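Local structure of abhydrolase domain-containing protein (Exiguobacterium antarcticum, 5H3H) at residues L205-H216 with A228-S238; N113-G121 with T261-S269. The protein is an esterase of the alpha/beta hydrolase fold that probably hydrolyses carboxylic esters and may also act as a perhydrolase. All coordinates share one frame; numbering follows the deposited sequence.

Following the chain from its N terminus, strand 114-120 is the first of the contacting elements and supplies one side of contact 2. The chain then runs through the helices between 139 and 198 before strand 211-217 and helix 225-234, whose packing in contact 1 closes a short loop of 11 residues. Helix 255-267 finally returns to strand 114-120, so that contact 2 closes a loop of 139 residues with contact 1 nested inside it. The two strands are parallel neighbours in the central sheet, probably joined by bonds such as Gly121 N to Met215 O. Contact 1 ties helix 225-234 to one face of this sheet, and contact 2 ties the C-terminal helix to the other.

Contact 1: residues L205-H216 with A228-S238; sequences LPKITVDTLIMH and AEVMHENIAGS
Ile214 and His216 meet Ala228 and Met231 in the beta-alpha-beta unit formed by strand 211-217, helix 225-234 and strand 239-243 of the alpha/beta hydrolase fold. The axes of strand 211-216 and helix 228-234 run nearly antiparallel, at 169° and 9.4 Å, as the crossover requires. Residues alternate along the strand: Thr212, Ile214 and His216 point to this helix, whereas Leu213 and Met215 pack on helix 255-267 across the sheet. Ile214 sends CG2 to Ala228 CB (4.0 Å), and Met231, bent at its last torsion, crosses it obliquely and brings CE near the same CG2. The His216 ring sits obliquely by Ala228 CB, 3.7 Å from ND1. This buried nitrogen has no polar partner in the model, whereas NE2 bonds to Cys223 O and holds the ring.

At the other end Leu205, in the 3-10 segment 205-207, points toward the end of the helix. Its CB lies against Asn234 CB; CG, set beside the backbone N by chi1 -69°, splits the tip into two branches. CD1 runs against Asn234 CB and on to Met231 CA (3.9 Å), and CD2 turns to Ile235 CG1 (4.2 Å). Ile208 CG2 lies next to Ile235 CG2, the two side chains pointing the same way, while Thr212 crosses Ile235 at about a right angle.

No direct hydrogen bond spans the contact. A water lies within hydrogen-bonding distance of Ile208 O and Ala236 O and probably links them, and Ser238 CA makes a C-H...O contact to Thr212 O (3.2 Å). Thr212 OG1 turns back to its own segment and donates to Val210 O (2.8 Å) from above the carbonyl plane. In the type II turn from Ile235 to Ser238, Ser238 OG and Ser238 N both grip Ile235 O from the same face of its plane, OG at 2.9 Å.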
ATOM      1  N   LEU B 205       4.248   3.052  11.558  1.00 31.00           N
ATOM      2  CA  LEU B 205       4.157   4.519  11.695  1.00 33.62           C
ATOM      3  C   LEU B 205       5.046   5.341  10.771  1.00 31.09           C
ATOM      4  O   LEU B 205       4.564   6.247  10.097  1.00 30.09           O
ATOM      5  CB  LEU B 205       4.404   4.966  13.160  1.00 35.33           C
ATOM      6  CG  LEU B 205       3.385   4.635  14.266  1.00 38.81           C
ATOM      7  CD1 LEU B 205       3.531   5.573  15.461  1.00 37.81           C
ATOM      8  CD2 LEU B 205       1.957   4.677  13.736  1.00 39.55           C
ATOM      9  N   PRO B 206       6.353   5.029  10.707  1.00 38.94           N
ATOM     10  CA  PRO B 206       7.178   5.757   9.712  1.00 39.97           C
ATOM     11  C   PRO B 206       6.874   5.515   8.214  1.00 41.79           C
ATOM     12  O   PRO B 206       7.487   6.179   7.381  1.00 43.66           O
ATOM     13  CB  PRO B 206       8.602   5.312  10.038  1.00 40.97           C
ATOM     14  CG  PRO B 206       8.485   4.175  10.986  1.00 39.71           C
ATOM     15  CD  PRO B 206       7.190   4.331  11.697  1.00 38.24           C
ATOM     16  N   LYS B 207       5.957   4.610   7.870  1.00 36.80           N
ATOM     17  CA  LYS B 207       5.545   4.380   6.476  1.00 38.29           C
ATOM     18  C   LYS B 207       4.370   5.236   6.073  1.00 38.88           C
ATOM     19  O   LYS B 207       4.068   5.381   4.886  1.00 42.33           O
ATOM     20  CB  LYS B 207       5.213   2.904   6.236  1.00 39.32           C
ATOM     21  CG  LYS B 207       6.445   2.075   5.948  1.00 44.65           C
ATOM     22  CD  LYS B 207       6.651   0.963   6.960  1.00 48.10           C
ATOM     23  CE  LYS B 207       8.055   0.380   6.847  1.00 50.90           C
ATOM     24  NZ  LYS B 207       8.110  -1.010   7.398  1.00 52.41           N
ATOM     25  N   ILE B 208       3.728   5.848   7.061  1.00 36.75           N
ATOM     26  CA  ILE B 208       2.598   6.709   6.805  1.00 35.01           C
ATOM     27  C   ILE B 208       3.163   7.959   6.165  1.00 39.00           C
ATOM     28  O   ILE B 208       4.158   8.480   6.686  1.00 36.82           O
ATOM     29  CB  ILE B 208       1.862   7.051   8.144  1.00 31.81           C
ATOM     30  CG1 ILE B 208       1.305   5.767   8.741  1.00 32.85           C
ATOM     31  CG2 ILE B 208       0.765   8.097   7.938  1.00 34.99           C
ATOM     32  CD1 ILE B 208       0.421   4.998   7.792  1.00 30.48           C
ATOM     33  N   THR B 209       2.552   8.398   5.045  1.00 38.85           N
ATOM     34  CA  THR B 209       2.937   9.616   4.284  1.00 42.45           C
ATOM     35  C   THR B 209       1.908  10.737   4.311  1.00 41.02           C
ATOM     36  O   THR B 209       2.230  11.868   3.968  1.00 43.64           O
ATOM     37  CB  THR B 209       3.101   9.314   2.763  1.00 47.20           C
ATOM     38  OG1 THR B 209       3.803   8.091   2.582  1.00 54.14           O
ATOM     39  CG2 THR B 209       3.835  10.434   2.009  1.00 54.82           C
ATOM     40  N   VAL B 210       0.670  10.418   4.666  1.00 32.37           N
ATOM     41  CA  VAL B 210      -0.447  11.335   4.541  1.00 32.58           C
ATOM     42  C   VAL B 210      -0.330  12.398   5.624  1.00 28.67           C
ATOM     43  O   VAL B 210       0.148  12.110   6.729  1.00 32.81           O
ATOM     44  CB  VAL B 210      -1.815  10.614   4.782  1.00 34.95           C
ATOM     45  CG1 VAL B 210      -2.964  11.492   4.341  1.00 36.25           C
ATOM     46  CG2 VAL B 210      -1.880   9.286   4.045  1.00 40.40           C
ATOM     47  N   ASP B 211      -0.796  13.589   5.310  1.00 26.53           N
ATOM     48  CA  ASP B 211      -1.007  14.662   6.294  1.00 26.99           C
ATOM     49  C   ASP B 211      -1.822  14.175   7.472  1.00 27.38           C
ATOM     50  O   ASP B 211      -2.956  13.761   7.281  1.00 24.49           O
ATOM     51  CB  ASP B 211      -1.791  15.813   5.666  1.00 30.92           C
ATOM     52  CG  ASP B 211      -0.933  16.703   4.715  1.00 36.78           C
ATOM     53  OD1 ASP B 211       0.275  16.453   4.492  1.00 41.72           O
ATOM     54  OD2 ASP B 211      -1.504  17.678   4.188  1.00 40.56           O
ATOM     55  N   THR B 212      -1.240  14.253   8.675  1.00 26.84           N
ATOM     56  CA  THR B 212      -1.911  13.788   9.893  1.00 27.59           C
ATOM     57  C   THR B 212      -2.128  14.865  10.981  1.00 28.89           C
ATOM     58  O   THR B 212      -1.267  15.758  11.206  1.00 25.92           O
ATOM     59  CB  THR B 212      -1.186  12.550  10.421  1.00 29.10           C
ATOM     60  OG1 THR B 212      -0.999  11.649   9.295  1.00 32.35           O
ATOM     61  CG2 THR B 212      -2.005  11.841  11.542  1.00 27.96           C
ATOM     62  N   LEU B 213      -3.311  14.793  11.609  1.00 28.16           N
ATOM     63  CA  LEU B 213      -3.614  15.492  12.855  1.00 26.30           C
ATOM     64  C   LEU B 213      -3.903  14.490  13.967  1.00 26.12           C
ATOM     65  O   LEU B 213      -4.791  13.639  13.796  1.00 23.68           O
ATOM     66  CB  LEU B 213      -4.845  16.341  12.680  1.00 31.13           C
ATOM     67  CG  LEU B 213      -5.338  17.027  13.955  1.00 31.52           C
ATOM     68  CD1 LEU B 213      -4.244  17.992  14.417  1.00 34.52           C
ATOM     69  CD2 LEU B 213      -6.663  17.736  13.732  1.00 28.79           C
ATOM     70  N   ILE B 214      -3.205  14.652  15.116  1.00 23.34           N
ATOM     71  CA  ILE B 214      -3.399  13.847  16.303  1.00 26.04           C
ATOM     72  C   ILE B 214      -4.163  14.730  17.292  1.00 26.56           C
ATOM     73  O   ILE B 214      -3.703  15.815  17.621  1.00 25.03           O
ATOM     74  CB  ILE B 214      -2.047  13.408  16.970  1.00 30.61           C
ATOM     75  CG1 ILE B 214      -1.035  12.828  15.961  1.00 34.47           C
ATOM     76  CG2 ILE B 214      -2.286  12.446  18.147  1.00 29.62           C
ATOM     77  CD1 ILE B 214      -1.595  11.707  15.144  1.00 37.03           C
ATOM     78  N   MET B 215      -5.296  14.225  17.765  1.00 23.94           N
ATOM     79  CA  MET B 215      -6.137  14.883  18.751  1.00 24.21           C
ATOM     80  C   MET B 215      -6.105  13.923  19.949  1.00 22.52           C
ATOM     81  O   MET B 215      -6.391  12.708  19.768  1.00 20.24           O
ATOM     82  CB  MET B 215      -7.585  15.044  18.192  1.00 25.96           C
ATOM     83  CG  MET B 215      -7.806  16.297  17.366  1.00 33.53           C
ATOM     84  SD  MET B 215      -9.524  16.761  16.930  1.00 38.73           S
ATOM     85  CE  MET B 215      -9.555  15.671  15.606  1.00 27.44           C
ATOM     86  N   HIS B 216      -5.749  14.403  21.167  1.00 19.73           N
ATOM     87  CA  HIS B 216      -5.720  13.473  22.295  1.00 20.52           C
ATOM     88  C   HIS B 216      -5.910  14.219  23.635  1.00 22.03           C
ATOM     89  O   HIS B 216      -5.388  15.332  23.806  1.00 25.62           O
ATOM     90  CB  HIS B 216      -4.399  12.744  22.297  1.00 19.77           C
ATOM     91  CG  HIS B 216      -4.465  11.352  22.797  1.00 19.79           C
ATOM     92  ND1 HIS B 216      -4.236  10.285  21.974  1.00 20.56           N
ATOM     93  CD2 HIS B 216      -4.637  10.848  24.040  1.00 18.49           C
ATOM     94  CE1 HIS B 216      -4.287   9.166  22.685  1.00 22.39           C
ATOM     95  NE2 HIS B 216      -4.543   9.489  23.944  1.00 22.12           N
ATOM     96  N   ALA B 228       0.054   9.460  22.244  1.00 24.10           N
ATOM     97  CA  ALA B 228       0.040  10.608  21.331  1.00 25.35           C
ATOM     98  C   ALA B 228       1.433  11.143  21.058  1.00 27.41           C
ATOM     99  O   ALA B 228       1.771  11.445  19.942  1.00 27.04           O
ATOM    100  CB  ALA B 228      -0.846  11.734  21.853  1.00 25.91           C
ATOM    101  N   GLU B 229       2.243  11.266  22.106  1.00 29.32           N
ATOM    102  CA  GLU B 229       3.645  11.645  21.933  1.00 29.02           C
ATOM    103  C   GLU B 229       4.378  10.697  20.990  1.00 27.37           C
ATOM    104  O   GLU B 229       5.148  11.116  20.140  1.00 26.63           O
ATOM    105  CB  GLU B 229       4.320  11.755  23.314  1.00 31.86           C
ATOM    106  CG  GLU B 229       3.868  13.018  24.045  1.00 35.13           C
ATOM    107  CD  GLU B 229       4.287  13.131  25.521  1.00 39.99           C
ATOM    108  OE1 GLU B 229       4.705  12.125  26.136  1.00 45.22           O
ATOM    109  OE2 GLU B 229       4.156  14.242  26.076  1.00 42.12           O
ATOM    110  N   VAL B 230       4.123   9.418  21.113  1.00 25.10           N
ATOM    111  CA  VAL B 230       4.796   8.439  20.286  1.00 28.58           C
ATOM    112  C   VAL B 230       4.363   8.587  18.820  1.00 30.79           C
ATOM    113  O   VAL B 230       5.205   8.605  17.898  1.00 30.21           O
ATOM    114  CB  VAL B 230       4.610   7.035  20.824  1.00 29.05           C
ATOM    115  CG1 VAL B 230       5.054   5.972  19.812  1.00 31.31           C
ATOM    116  CG2 VAL B 230       5.426   6.887  22.103  1.00 30.71           C
ATOM    117  N   MET B 231       3.074   8.780  18.619  1.00 25.86           N
ATOM    118  CA  MET B 231       2.558   8.934  17.272  1.00 27.10           C
ATOM    119  C   MET B 231       3.096  10.163  16.591  1.00 26.37           C
ATOM    120  O   MET B 231       3.428  10.087  15.422  1.00 26.67           O
ATOM    121  CB  MET B 231       1.046   8.980  17.268  1.00 25.23           C
ATOM    122  CG  MET B 231       0.417   7.630  17.454  1.00 26.95           C
ATOM    123  SD  MET B 231      -1.415   7.691  17.389  1.00 27.28           S
ATOM    124  CE  MET B 231      -1.854   8.406  18.977  1.00 29.43           C
ATOM    125  N   HIS B 232       3.151  11.281  17.328  1.00 26.11           N
ATOM    126  CA  HIS B 232       3.620  12.582  16.833  1.00 28.35           C
ATOM    127  C   HIS B 232       5.120  12.524  16.438  1.00 30.14           C
ATOM    128  O   HIS B 232       5.550  13.220  15.507  1.00 31.67           O
ATOM    129  CB  HIS B 232       3.357  13.674  17.905  1.00 26.57           C
ATOM    130  CG  HIS B 232       3.563  15.096  17.445  1.00 29.32           C
ATOM    131  ND1 HIS B 232       4.248  16.030  18.191  1.00 32.45           N
ATOM    132  CD2 HIS B 232       3.109  15.762  16.359  1.00 30.66           C
ATOM    133  CE1 HIS B 232       4.247  17.191  17.563  1.00 30.58           C
ATOM    134  NE2 HIS B 232       3.572  17.049  16.442  1.00 30.68           N
ATOM    135  N   GLU B 233       5.901  11.729  17.156  1.00 33.86           N
ATOM    136  CA  GLU B 233       7.311  11.625  16.859  1.00 40.58           C
ATOM    137  C   GLU B 233       7.539  10.830  15.577  1.00 40.21           C
ATOM    138  O   GLU B 233       8.429  11.184  14.800  1.00 47.05           O
ATOM    139  CB  GLU B 233       8.112  11.013  18.024  1.00 44.13           C
ATOM    140  CG  GLU B 233       8.589  12.075  18.999  1.00 48.61           C
ATOM    141  CD  GLU B 233       9.741  11.608  19.852  1.00 50.68           C
ATOM    142  OE1 GLU B 233      10.799  12.293  19.892  1.00 54.58           O
ATOM    143  OE2 GLU B 233       9.571  10.546  20.484  1.00 55.70           O
ATOM    144  N   ASN B 234       6.711   9.815  15.353  1.00 32.58           N
ATOM    145  CA  ASN B 234       6.943   8.806  14.331  1.00 33.23           C
ATOM    146  C   ASN B 234       6.166   8.944  13.024  1.00 36.22           C
ATOM    147  O   ASN B 234       6.566   8.342  12.001  1.00 39.32           O
ATOM    148  CB  ASN B 234       6.747   7.391  14.928  1.00 33.82           C
ATOM    149  CG  ASN B 234       7.843   7.047  15.933  1.00 40.83           C
ATOM    150  OD1 ASN B 234       8.991   6.877  15.551  1.00 40.11           O
ATOM    151  ND2 ASN B 234       7.497   6.973  17.229  1.00 37.85           N
ATOM    152  N   ILE B 235       5.063   9.681  13.037  1.00 28.66           N
ATOM    153  CA  ILE B 235       4.318   9.940  11.802  1.00 30.37           C
ATOM    154  C   ILE B 235       4.819  11.290  11.289  1.00 32.27           C
ATOM    155  O   ILE B 235       4.700  12.324  11.975  1.00 29.65           O
ATOM    156  CB  ILE B 235       2.798  10.005  12.033  1.00 30.86           C
ATOM    157  CG1 ILE B 235       2.268   8.658  12.588  1.00 27.64           C
ATOM    158  CG2 ILE B 235       2.069  10.455  10.759  1.00 30.76           C
ATOM    159  CD1 ILE B 235       0.853   8.741  13.058  1.00 27.33           C
ATOM    160  N   ALA B 236       5.346  11.267  10.062  1.00 36.10           N
ATOM    161  CA  ALA B 236       5.928  12.408   9.393  1.00 33.60           C
ATOM    162  C   ALA B 236       4.983  13.559   9.159  1.00 32.49           C
ATOM    163  O   ALA B 236       3.832  13.414   8.665  1.00 34.95           O
ATOM    164  CB  ALA B 236       6.525  11.947   8.076  1.00 33.38           C
ATOM    165  N   GLY B 237       5.417  14.721   9.583  1.00 31.63           N
ATOM    166  CA  GLY B 237       4.607  15.895   9.460  1.00 33.23           C
ATOM    167  C   GLY B 237       3.345  16.007  10.309  1.00 32.90           C
ATOM    168  O   GLY B 237       2.733  17.040  10.258  1.00 29.24           O
ATOM    169  N   SER B 238       2.954  14.975  11.077  1.00 32.57           N
ATOM    170  CA  SER B 238       1.794  15.068  11.993  1.00 31.11           C
ATOM    171  C   SER B 238       1.763  16.330  12.883  1.00 30.08           C
ATOM    172  O   SER B 238       2.795  16.727  13.421  1.00 32.11           O
ATOM    173  CB  SER B 238       1.712  13.829  12.893  1.00 33.43           C
ATOM    174  OG  SER B 238       2.837  13.692  13.759  1.00 30.57           O
TER
HETATM  175  O   HOH W   1       3.119  11.228   7.131  1.00 40.81           O

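Contact 2: residues N113-G121 with T261-S269; sequences NVSKLILAG and TLVSYVKSS
The C-terminal helix of the alpha/beta hydrolase fold packs on the central sheet here, with Lys116 and Ile118 of strand 114-120 meeting Tyr265 and Leu262. The axes of strand 116-120 and helix 261-267 are antiparallel to within 16° and 10.0 Å apart. Ile118 lays CG1 against Tyr265 CD2 (3.7 Å), and its CD1 touches Leu262 CD2 (3.6 Å), the side chains of Ile118 and Leu262 crossing at about a right angle. Lys116 leaves the strand with CG between the backbone N and the carbonyl carbon (chi1 63°). Its methylenes slide past the tyrosine in the opposite direction, CD lying 3.7 Å from CE2 of Tyr265. A bend at chi3 then takes NZ to the helix end, where it donates to Tyr265 O (2.6 Å) almost along the C=O axis and weakly to Val266 O (3.3 Å). With an alanine at Lys116, Tyr265 O would probably lose this donor, and a gap would be likely to open beside the ring. Ser269, near NZ, bonds through OG to Asp211 on the neighbouring strand. A positive ammonium at the carbonyl end of the helix is likely to offset the partial negative charge gathered there.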
ATOM      1  N   ASN B 113      -6.590   7.144  -2.023  1.00 32.84           N
ATOM      2  CA  ASN B 113      -7.961   7.708  -1.835  1.00 26.94           C
ATOM      3  C   ASN B 113      -8.091   8.662  -0.674  1.00 25.35           C
ATOM      4  O   ASN B 113      -9.164   9.230  -0.474  1.00 22.08           O
ATOM      5  CB  ASN B 113      -8.968   6.558  -1.596  1.00 32.62           C
ATOM      6  CG  ASN B 113      -9.101   5.651  -2.814  1.00 35.04           C
ATOM      7  OD1 ASN B 113      -9.690   6.038  -3.802  1.00 45.34           O
ATOM      8  ND2 ASN B 113      -8.512   4.480  -2.755  1.00 36.22           N
ATOM      9  N   VAL B 114      -7.038   8.796   0.120  1.00 21.85           N
ATOM     10  CA  VAL B 114      -7.110   9.581   1.412  1.00 23.62           C
ATOM     11  C   VAL B 114      -6.262  10.845   1.351  1.00 22.86           C
ATOM     12  O   VAL B 114      -5.060  10.787   1.153  1.00 29.79           O
ATOM     13  CB  VAL B 114      -6.595   8.764   2.606  1.00 22.78           C
ATOM     14  CG1 VAL B 114      -6.636   9.556   3.929  1.00 23.41           C
ATOM     15  CG2 VAL B 114      -7.365   7.484   2.721  1.00 22.76           C
ATOM     16  N   SER B 115      -6.888  11.981   1.544  1.00 22.90           N
ATOM     17  CA  SER B 115      -6.163  13.251   1.572  1.00 27.17           C
ATOM     18  C   SER B 115      -5.575  13.614   2.960  1.00 26.83           C
ATOM     19  O   SER B 115      -4.504  14.225   3.048  1.00 25.68           O
ATOM     20  CB  SER B 115      -7.078  14.336   1.097  1.00 26.81           C
ATOM     21  OG  SER B 115      -7.957  14.701   2.123  1.00 37.05           O
ATOM     22  N   LYS B 116      -6.272  13.252   4.031  1.00 26.03           N
ATOM     23  CA  LYS B 116      -5.765  13.489   5.389  1.00 26.57           C
ATOM     24  C   LYS B 116      -6.288  12.477   6.405  1.00 26.28           C
ATOM     25  O   LYS B 116      -7.361  11.883   6.214  1.00 25.65           O
ATOM     26  CB  LYS B 116      -6.087  14.902   5.803  1.00 28.15           C
ATOM     27  CG  LYS B 116      -7.548  15.204   5.889  1.00 35.21           C
ATOM     28  CD  LYS B 116      -7.808  16.707   6.022  1.00 34.35           C
ATOM     29  CE  LYS B 116      -7.595  17.423   4.704  1.00 36.67           C
ATOM     30  NZ  LYS B 116      -7.865  18.882   4.918  1.00 39.05           N
ATOM     31  N   LEU B 117      -5.499  12.293   7.461  1.00 23.16           N
ATOM     32  CA  LEU B 117      -5.761  11.376   8.541  1.00 23.33           C
ATOM     33  C   LEU B 117      -5.908  12.141   9.855  1.00 22.18           C
ATOM     34  O   LEU B 117      -5.109  13.018  10.140  1.00 23.14           O
ATOM     35  CB  LEU B 117      -4.520  10.466   8.679  1.00 25.03           C
ATOM     36  CG  LEU B 117      -4.556   9.445   9.807  1.00 21.50           C
ATOM     37  CD1 LEU B 117      -5.780   8.566   9.620  1.00 22.95           C
ATOM     38  CD2 LEU B 117      -3.304   8.595   9.938  1.00 23.68           C
ATOM     39  N   ILE B 118      -6.885  11.785  10.662  1.00 24.93           N
ATOM     40  CA  ILE B 118      -7.028  12.320  11.990  1.00 25.50           C
ATOM     41  C   ILE B 118      -7.019  11.129  12.896  1.00 25.73           C
ATOM     42  O   ILE B 118      -7.698  10.143  12.608  1.00 23.96           O
ATOM     43  CB  ILE B 118      -8.340  13.088  12.179  1.00 28.85           C
ATOM     44  CG1 ILE B 118      -8.441  14.208  11.135  1.00 27.13           C
ATOM     45  CG2 ILE B 118      -8.456  13.612  13.619  1.00 28.31           C
ATOM     46  CD1 ILE B 118      -9.851  14.715  10.884  1.00 30.91           C
ATOM     47  N   LEU B 119      -6.219  11.194  13.952  1.00 21.01           N
ATOM     48  CA  LEU B 119      -6.127  10.113  14.892  1.00 22.61           C
ATOM     49  C   LEU B 119      -6.557  10.729  16.228  1.00 22.72           C
ATOM     50  O   LEU B 119      -5.891  11.587  16.697  1.00 24.80           O
ATOM     51  CB  LEU B 119      -4.684   9.595  14.977  1.00 24.15           C
ATOM     52  CG  LEU B 119      -4.084   8.778  13.826  1.00 24.68           C
ATOM     53  CD1 LEU B 119      -2.626   8.498  14.098  1.00 24.74           C
ATOM     54  CD2 LEU B 119      -4.799   7.463  13.699  1.00 26.45           C
ATOM     55  N   ALA B 120      -7.676  10.271  16.814  1.00 22.41           N
ATOM     56  CA  ALA B 120      -8.357  10.930  17.942  1.00 20.16           C
ATOM     57  C   ALA B 120      -8.350   9.940  19.084  1.00 19.12           C
ATOM     58  O   ALA B 120      -8.953   8.915  18.981  1.00 19.68           O
ATOM     59  CB  ALA B 120      -9.786  11.330  17.592  1.00 21.68           C
ATOM     60  N   GLY B 121      -7.587  10.210  20.159  1.00 20.19           N
ATOM     61  CA  GLY B 121      -7.458   9.266  21.249  1.00 19.14           C
ATOM     62  C   GLY B 121      -7.029   7.873  20.806  1.00 19.00           C
ATOM     63  O   GLY B 121      -7.449   6.892  21.364  1.00 18.71           O
ATOM     64  N   THR B 261     -12.195  21.984  15.726  1.00 29.58           N
ATOM     65  CA  THR B 261     -10.889  21.519  15.236  1.00 29.80           C
ATOM     66  C   THR B 261     -11.008  20.512  14.056  1.00 29.93           C
ATOM     67  O   THR B 261     -10.230  20.533  13.096  1.00 27.12           O
ATOM     68  CB  THR B 261     -10.113  20.827  16.390  1.00 31.30           C
ATOM     69  OG1 THR B 261     -10.018  21.711  17.519  1.00 32.07           O
ATOM     70  CG2 THR B 261      -8.717  20.428  15.989  1.00 32.65           C
ATOM     71  N   LEU B 262     -11.992  19.628  14.144  1.00 28.73           N
ATOM     72  CA  LEU B 262     -12.168  18.548  13.153  1.00 28.42           C
ATOM     73  C   LEU B 262     -12.611  19.216  11.844  1.00 27.36           C
ATOM     74  O   LEU B 262     -12.085  18.980  10.766  1.00 25.85           O
ATOM     75  CB  LEU B 262     -13.230  17.602  13.702  1.00 30.79           C
ATOM     76  CG  LEU B 262     -13.328  16.154  13.291  1.00 35.77           C
ATOM     77  CD1 LEU B 262     -14.714  15.629  13.702  1.00 35.24           C
ATOM     78  CD2 LEU B 262     -13.090  15.930  11.806  1.00 30.72           C
ATOM     79  N   VAL B 263     -13.538  20.148  11.988  1.00 27.09           N
ATOM     80  CA  VAL B 263     -14.107  20.854  10.874  1.00 29.86           C
ATOM     81  C   VAL B 263     -13.103  21.709  10.142  1.00 30.65           C
ATOM     82  O   VAL B 263     -13.105  21.736   8.919  1.00 26.43           O
ATOM     83  CB  VAL B 263     -15.289  21.739  11.348  1.00 30.23           C
ATOM     84  CG1 VAL B 263     -15.675  22.775  10.292  1.00 34.05           C
ATOM     85  CG2 VAL B 263     -16.476  20.828  11.714  1.00 32.46           C
ATOM     86  N   SER B 264     -12.322  22.464  10.912  1.00 32.90           N
ATOM     87  CA  SER B 264     -11.259  23.272  10.360  1.00 34.24           C
ATOM     88  C   SER B 264     -10.256  22.452   9.578  1.00 34.46           C
ATOM     89  O   SER B 264      -9.863  22.861   8.509  1.00 32.23           O
ATOM     90  CB  SER B 264     -10.513  24.008  11.485  1.00 37.73           C
ATOM     91  OG  SER B 264     -11.362  24.905  12.173  1.00 37.64           O
ATOM     92  N   TYR B 265      -9.815  21.319  10.129  1.00 29.40           N
ATOM     93  CA  TYR B 265      -8.889  20.440   9.439  1.00 28.46           C
ATOM     94  C   TYR B 265      -9.488  19.787   8.176  1.00 28.33           C
ATOM     95  O   TYR B 265      -8.789  19.656   7.171  1.00 28.85           O
ATOM     96  CB  TYR B 265      -8.372  19.366  10.385  1.00 27.03           C
ATOM     97  CG  TYR B 265      -7.118  18.655   9.964  1.00 27.06           C
ATOM     98  CD1 TYR B 265      -5.876  19.330   9.892  1.00 26.36           C
ATOM     99  CD2 TYR B 265      -7.141  17.316   9.646  1.00 26.34           C
ATOM    100  CE1 TYR B 265      -4.723  18.654   9.525  1.00 27.92           C
ATOM    101  CE2 TYR B 265      -6.005  16.642   9.258  1.00 29.48           C
ATOM    102  CZ  TYR B 265      -4.777  17.294   9.204  1.00 30.24           C
ATOM    103  OH  TYR B 265      -3.638  16.580   8.803  1.00 32.56           O
ATOM    104  N   VAL B 266     -10.758  19.388   8.218  1.00 30.42           N
ATOM    105  CA  VAL B 266     -11.423  18.916   6.982  1.00 36.16           C
ATOM    106  C   VAL B 266     -11.405  20.014   5.911  1.00 35.30           C
ATOM    107  O   VAL B 266     -11.078  19.721   4.764  1.00 30.94           O
ATOM    108  CB  VAL B 266     -12.846  18.280   7.152  1.00 37.76           C
ATOM    109  CG1 VAL B 266     -12.908  17.325   8.344  1.00 41.01           C
ATOM    110  CG2 VAL B 266     -13.964  19.294   7.209  1.00 43.13           C
ATOM    111  N   LYS B 267     -11.705  21.261   6.319  1.00 36.60           N
ATOM    112  CA  LYS B 267     -11.586  22.462   5.434  1.00 40.22           C
ATOM    113  C   LYS B 267     -10.159  22.716   4.887  1.00 42.60           C
ATOM    114  O   LYS B 267     -10.009  23.010   3.709  1.00 44.05           O
ATOM    115  CB  LYS B 267     -12.136  23.737   6.139  1.00 40.04           C
ATOM    116  CG  LYS B 267     -13.665  23.834   6.203  1.00 39.84           C
ATOM    117  CD  LYS B 267     -14.136  24.861   7.226  1.00 40.78           C
ATOM    118  CE  LYS B 267     -15.589  25.273   7.043  1.00 45.16           C
ATOM    119  NZ  LYS B 267     -15.804  26.343   5.991  1.00 47.22           N
ATOM    120  N   SER B 268      -9.118  22.610   5.734  1.00 40.47           N
ATOM    121  CA  SER B 268      -7.734  22.690   5.275  1.00 40.58           C
ATOM    122  C   SER B 268      -6.701  21.964   6.140  1.00 44.05           C
ATOM    123  O   SER B 268      -6.696  22.101   7.362  1.00 36.91           O
ATOM    124  CB  SER B 268      -7.294  24.142   5.203  1.00 45.09           C
ATOM    125  OG  SER B 268      -5.884  24.247   5.338  1.00 46.37           O
ATOM    126  N   SER B 269      -5.753  21.310   5.465  1.00 49.71           N
ATOM    127  CA  SER B 269      -4.674  20.554   6.095  1.00 51.04           C
ATOM    128  C   SER B 269      -3.563  21.487   6.568  1.00 51.87           C
ATOM    129  O   SER B 269      -3.071  21.348   7.676  1.00 44.74           O
ATOM    130  CB  SER B 269      -4.109  19.533   5.092  1.00 53.38           C
ATOM    131  OG  SER B 269      -3.286  20.163   4.113  1.00 55.36           O
TER